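Local coordinates for type II secretion chaperone CpaB (Acinetobacter nosocomialis M2, PDB 6O38), which probably acts as the dedicated chaperone of the secreted metalloprotease CpaA, binding it in a complex before export by the type II secretion system, at residues G116-G121 with M141-E146; G83-F88 with T98-E103. All blocks are in the same frame, centred on the assembly; numbering follows the deposited sequence.

Contact 1: G116-G121 with M141-E146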
loop_
_atom_site.group_PDB
_atom_site.type_symbol
_atom_site.label_atom_id
_atom_site.label_comp_id
_atom_site.label_asym_id
_atom_site.label_seq_id
_atom_site.Cartn_x
_atom_site.Cartn_y
_atom_site.Cartn_z
ATOM N N GLY G 116 7.863 -9.591 4.795
ATOM C CA GLY G 116 7.697 -10.353 3.573
ATOM C C GLY G 116 7.191 -9.490 2.439
ATOM O O GLY G 116 6.723 -8.367 2.640
ATOM N N ARG G 117 7.296 -10.034 1.229
ATOM C CA ARG G 117 6.808 -9.383 0.022
ATOM C C ARG G 117 5.806 -10.281 -0.690
ATOM O O ARG G 117 5.858 -11.510 -0.582
ATOM C CB ARG G 117 7.952 -9.018 -0.931
ATOM C CG ARG G 117 8.962 -8.052 -0.343
ATOM C CD ARG G 117 9.729 -7.332 -1.441
ATOM N NE ARG G 117 10.552 -6.247 -0.913
ATOM C CZ ARG G 117 10.137 -4.989 -0.805
ATOM N NH1 ARG G 117 8.912 -4.659 -1.189
ATOM N NH2 ARG G 117 10.946 -4.059 -0.315
ATOM N N PHE G 118 4.894 -9.652 -1.426
ATOM C CA PHE G 118 3.835 -10.376 -2.113
ATOM C C PHE G 118 4.323 -10.905 -3.456
ATOM O O PHE G 118 5.203 -10.323 -4.096
ATOM C CB PHE G 118 2.616 -9.474 -2.300
ATOM C CG PHE G 118 1.973 -9.061 -1.008
ATOM C CD1 PHE G 118 1.198 -9.956 -0.292
ATOM C CD2 PHE G 118 2.151 -7.782 -0.504
ATOM C CE1 PHE G 118 0.609 -9.585 0.902
ATOM C CE2 PHE G 118 1.563 -7.405 0.690
ATOM C CZ PHE G 118 0.791 -8.308 1.393
ATOM N N ASP G 119 3.741 -12.033 -3.874
ATOM C CA ASP G 119 4.190 -12.708 -5.088
ATOM C C ASP G 119 3.782 -11.987 -6.369
ATOM O O ASP G 119 4.538 -12.014 -7.345
ATOM C CB ASP G 119 3.660 -14.143 -5.113
ATOM C CG ASP G 119 4.109 -14.950 -3.917
ATOM O OD1 ASP G 119 5.329 -14.996 -3.653
ATOM O OD2 ASP G 119 3.239 -15.536 -3.240
ATOM N N GLN G 120 2.609 -11.353 -6.407
ATOM C CA GLN G 120 2.134 -10.738 -7.644
ATOM C C GLN G 120 1.834 -9.247 -7.535
ATOM O O GLN G 120 1.179 -8.701 -8.434
ATOM C CB GLN G 120 0.882 -11.459 -8.159
ATOM C CG GLN G 120 1.113 -12.895 -8.607
ATOM C CD GLN G 120 2.098 -13.006 -9.758
ATOM O OE1 GLN G 120 2.142 -12.153 -10.643
ATOM N NE2 GLN G 120 2.897 -14.067 -9.745
ATOM N N GLY G 121 2.298 -8.567 -6.495
ATOM C CA GLY G 121 2.118 -7.132 -6.389
ATOM C C GLY G 121 3.148 -6.360 -7.187
ATOM O O GLY G 121 3.655 -6.828 -8.213
HETATM N N MSE G 141 0.041 -6.262 12.705
HETATM C CA MSE G 141 0.343 -6.529 11.303
HETATM C C MSE G 141 0.139 -5.298 10.432
HETATM O O MSE G 141 -0.854 -4.585 10.567
HETATM C CB MSE G 141 -0.523 -7.669 10.770
HETATM C CG MSE G 141 -0.350 -8.975 11.505
HETATM SE SE MSE G 141 -1.317 -10.415 10.631
HETATM C CE MSE G 141 -1.135 -11.746 12.032
ATOM N N GLN G 142 1.089 -5.058 9.532
ATOM C CA GLN G 142 0.995 -3.992 8.541
ATOM C C GLN G 142 0.977 -4.641 7.164
ATOM O O GLN G 142 1.980 -5.221 6.737
ATOM C CB GLN G 142 2.162 -3.014 8.667
ATOM C CG GLN G 142 2.275 -2.337 10.020
ATOM C CD GLN G 142 3.449 -1.382 10.088
ATOM O OE1 GLN G 142 4.073 -1.073 9.072
ATOM N NE2 GLN G 142 3.760 -0.910 11.290
ATOM N N ILE G 143 -0.158 -4.555 6.481
ATOM C CA ILE G 143 -0.329 -5.146 5.159
ATOM C C ILE G 143 -0.458 -3.998 4.167
ATOM O O ILE G 143 -1.458 -3.269 4.172
ATOM C CB ILE G 143 -1.544 -6.081 5.107
ATOM C CG1 ILE G 143 -1.443 -7.127 6.219
ATOM C CG2 ILE G 143 -1.644 -6.752 3.745
ATOM C CD1 ILE G 143 -2.756 -7.787 6.568
ATOM N N PHE G 144 0.551 -3.836 3.314
ATOM C CA PHE G 144 0.616 -2.732 2.361
ATOM C C PHE G 144 0.498 -3.290 0.949
ATOM O O PHE G 144 1.434 -3.919 0.442
ATOM C CB PHE G 144 1.911 -1.943 2.537
ATOM C CG PHE G 144 2.074 -1.342 3.903
ATOM C CD1 PHE G 144 1.056 -0.595 4.472
ATOM C CD2 PHE G 144 3.244 -1.528 4.621
ATOM C CE1 PHE G 144 1.204 -0.042 5.731
ATOM C CE2 PHE G 144 3.395 -0.978 5.881
ATOM C CZ PHE G 144 2.375 -0.234 6.435
ATOM N N THR G 145 -0.644 -3.052 0.315
ATOM C CA THR G 145 -0.881 -3.430 -1.069
ATOM C C THR G 145 -1.266 -2.195 -1.873
ATOM O O THR G 145 -1.570 -1.134 -1.322
ATOM C CB THR G 145 -1.981 -4.494 -1.182
ATOM O OG1 THR G 145 -3.256 -3.896 -0.917
ATOM C CG2 THR G 145 -1.738 -5.626 -0.196
ATOM N N GLU G 146 -1.243 -2.342 -3.199
ATOM C CA GLU G 146 -1.684 -1.257 -4.066
ATOM C C GLU G 146 -3.187 -1.025 -3.971
ATOM O O GLU G 146 -3.657 0.061 -4.325
ATOM C CB GLU G 146 -1.294 -1.546 -5.519
ATOM C CG GLU G 146 -2.063 -2.692 -6.169
ATOM C CD GLU G 146 -1.649 -4.060 -5.658
ATOM O OE1 GLU G 146 -0.611 -4.157 -4.970
ATOM O OE2 GLU G 146 -2.367 -5.041 -5.945
#

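Contact 2: G83-F88 with T98-E103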
loop_
_atom_site.group_PDB
_atom_site.type_symbol
_atom_site.label_atom_id
_atom_site.label_comp_id
_atom_site.label_asym_id
_atom_site.label_seq_id
_atom_site.Cartn_x
_atom_site.Cartn_y
_atom_site.Cartn_z
ATOM N N GLY G 83 11.759 -17.469 3.487
ATOM C CA GLY G 83 11.446 -18.150 2.247
ATOM C C GLY G 83 10.122 -18.881 2.246
ATOM O O GLY G 83 9.647 -19.259 1.167
ATOM N N ASP G 84 9.509 -19.092 3.408
ATOM C CA ASP G 84 8.244 -19.806 3.470
ATOM C C ASP G 84 7.099 -18.926 2.974
ATOM O O ASP G 84 7.158 -17.694 3.017
ATOM C CB ASP G 84 7.962 -20.279 4.897
ATOM C CG ASP G 84 8.896 -21.390 5.337
ATOM O OD1 ASP G 84 9.405 -22.122 4.462
ATOM O OD2 ASP G 84 9.118 -21.534 6.558
ATOM N N THR G 85 6.043 -19.582 2.502
ATOM C CA THR G 85 4.904 -18.898 1.904
ATOM C C THR G 85 3.852 -18.581 2.961
ATOM O O THR G 85 3.554 -19.406 3.829
ATOM C CB THR G 85 4.294 -19.751 0.789
ATOM O OG1 THR G 85 5.287 -20.007 -0.214
ATOM C CG2 THR G 85 3.112 -19.040 0.144
ATOM N N VAL G 86 3.294 -17.374 2.876
ATOM C CA VAL G 86 2.282 -16.889 3.806
ATOM C C VAL G 86 1.137 -16.290 2.999
ATOM O O VAL G 86 1.366 -15.629 1.980
ATOM C CB VAL G 86 2.881 -15.861 4.793
ATOM C CG1 VAL G 86 1.963 -14.664 4.979
ATOM C CG2 VAL G 86 3.175 -16.524 6.130
ATOM N N LYS G 87 -0.094 -16.530 3.448
ATOM C CA LYS G 87 -1.292 -16.140 2.716
ATOM C C LYS G 87 -2.185 -15.267 3.588
ATOM O O LYS G 87 -2.338 -15.520 4.787
ATOM C CB LYS G 87 -2.067 -17.379 2.250
ATOM C CG LYS G 87 -3.199 -17.096 1.280
ATOM C CD LYS G 87 -3.745 -18.397 0.714
ATOM C CE LYS G 87 -4.358 -18.195 -0.660
ATOM N NZ LYS G 87 -4.632 -19.497 -1.329
ATOM N N PHE G 88 -2.778 -14.244 2.976
ATOM C CA PHE G 88 -3.716 -13.350 3.640
ATOM C C PHE G 88 -5.069 -13.426 2.946
ATOM O O PHE G 88 -5.143 -13.413 1.713
ATOM C CB PHE G 88 -3.216 -11.900 3.629
ATOM C CG PHE G 88 -1.892 -11.705 4.308
ATOM C CD1 PHE G 88 -1.824 -11.474 5.673
ATOM C CD2 PHE G 88 -0.713 -11.738 3.579
ATOM C CE1 PHE G 88 -0.605 -11.289 6.299
ATOM C CE2 PHE G 88 0.507 -11.553 4.200
ATOM C CZ PHE G 88 0.562 -11.329 5.561
ATOM N N THR G 98 -0.933 -14.295 -1.698
ATOM C CA THR G 98 0.114 -14.970 -0.947
ATOM C C THR G 98 1.381 -14.123 -0.932
ATOM O O THR G 98 1.526 -13.155 -1.684
ATOM C CB THR G 98 0.408 -16.354 -1.540
ATOM O OG1 THR G 98 0.783 -16.218 -2.917
ATOM C CG2 THR G 98 -0.815 -17.249 -1.440
ATOM N N GLY G 99 2.307 -14.508 -0.058
ATOM C CA GLY G 99 3.574 -13.814 0.071
ATOM C C GLY G 99 4.606 -14.728 0.688
ATOM O O GLY G 99 4.295 -15.823 1.161
ATOM N N LYS G 100 5.852 -14.262 0.679
ATOM C CA LYS G 100 6.977 -15.044 1.172
ATOM C C LYS G 100 7.751 -14.244 2.206
ATOM O O LYS G 100 7.999 -13.050 2.022
ATOM C CB LYS G 100 7.910 -15.458 0.026
ATOM C CG LYS G 100 7.179 -16.027 -1.176
ATOM C CD LYS G 100 7.922 -17.197 -1.789
ATOM C CE LYS G 100 7.069 -17.881 -2.846
ATOM N NZ LYS G 100 7.685 -19.144 -3.336
ATOM N N ILE G 101 8.130 -14.913 3.296
ATOM C CA ILE G 101 8.942 -14.275 4.326
ATOM C C ILE G 101 10.323 -13.976 3.761
ATOM O O ILE G 101 10.982 -14.856 3.191
ATOM C CB ILE G 101 9.035 -15.169 5.572
ATOM C CG1 ILE G 101 7.639 -15.494 6.108
ATOM C CG2 ILE G 101 9.877 -14.500 6.646
ATOM C CD1 ILE G 101 6.893 -14.292 6.642
ATOM N N VAL G 102 10.766 -12.731 3.910
ATOM C CA VAL G 102 12.076 -12.326 3.417
ATOM C C VAL G 102 13.033 -11.922 4.528
ATOM O O VAL G 102 14.246 -11.842 4.277
ATOM C CB VAL G 102 11.955 -11.183 2.386
ATOM C CG1 VAL G 102 10.997 -11.565 1.270
ATOM C CG2 VAL G 102 11.513 -9.894 3.066
ATOM N N GLU G 103 12.553 -11.673 5.745
ATOM C CA GLU G 103 13.408 -11.118 6.786
ATOM C C GLU G 103 12.781 -11.381 8.147
ATOM O O GLU G 103 11.609 -11.061 8.363
ATOM C CB GLU G 103 13.607 -9.615 6.564
ATOM C CG GLU G 103 14.896 -9.051 7.128
ATOM C CD GLU G 103 15.178 -7.652 6.617
ATOM O OE1 GLU G 103 14.209 -6.912 6.343
ATOM O OE2 GLU G 103 16.366 -7.295 6.474
#

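Contact 1: G116-G121 with M141-E146
I143 meets F118 through its CG2 branch. This methyl lies at the rim of the phenyl ring, near the ring plane, with CG2 of I143 3.7 Å from CZ of F118. The two side chains cross at about a right angle. With chi1 at -54°, CG2 of I143 lies anti to the backbone N, beside the carbonyl carbon, and from there it reaches F118. F144 contributes its backbone. Its carbonyl O also sits at the ring edge, near the plane, 3.5 Å from CE2 of F118. The F144 side chain leads off elsewhere, to an edge-to-face pair with F127 and to N533 of the CpaA chain. T145 comes next, and its CG2 methyl approaches the ring obliquely, 3.9 Å from CE2 of F118. With chi1 at 73° the two branches of T145 divide the work: CG2 packs on the phenyl, and OG1 hydrogen-bonds G148 O. E146 closes the contact loosely, with OE1 4.3 Å from CA of G121. Its OE2 forms a salt bridge with R97, and the same arginine makes a cation-pi contact with the F118 ring. The F118 ring thus has two methyls, a carbonyl O and the R97 cation around it. The strand axes are 8.9 Å apart at closest and their N-to-C directions differ by 33°. Both values suit strands separated by one other: 127-133 runs between 116-118 and 141-145, and its F128 meets F118. This is next-but-one strand packing in an antiparallel beta meander, joined by a large aromatic side chain on one face.

Contact 2: G83-F88 with T98-E103
This is a two-stranded antiparallel pairing within the beta hairpin of strands 85-90 and 95-106. V86 and G99 form a hydrogen-bonded pair, each amide donating to the other's carbonyl. The ladder continues through I101 N to D84 O, 3.0 Å and nearly straight at 161°. G83 N then bonds I101 O at 2.7 Å. T85 with K100 and K87 with T98 are non-hydrogen-bonded pairs, and their side chains share one face. There K87 runs extended, CG anti to its backbone N (chi1 -170°), across the methyl of T98: CG2 of T98 is 3.6 Å from CG of K87. The T98 hydroxyl instead bonds D119. K100 bends at chi2, and its CE comes within 3.8 Å of OG1 of T85. On the face of V86, G99 has no side chain, and V86 CG2 touches I101 CD1 only lightly, at 4.4 Å. V86 and I101 both rest on F128 of strand 127-133. Beyond the pairing, V102 and E103 form a classic beta bulge opposite T115 of strand 111-118. On its other side, strand 85-90 shares backbone hydrogen bonds at K87 with Q42 and V44.

Contact 2 joins neighbouring strands mainly by backbone hydrogen bonds. Contact 1 spans two strands that are not neighbours and relies on side-chain packing round one ring. They share no segment, but strands 95-106 and 111-118 are adjacent in the sheet and tie them together. A backbone hydrogen bond joins R117 O and K100 N, and the T98-D119 hydrogen bond also bridges them. The contact centres lie 9 Å apart. Both contacts are partly buried. In 83-88 with 98-103, the lysines and threonines occupy the more open face, while V86 and I101 are buried. In 116-121 with 141-146, I143 to T145 are buried and F118 is partly exposed. F128 touches side chains of both contacts.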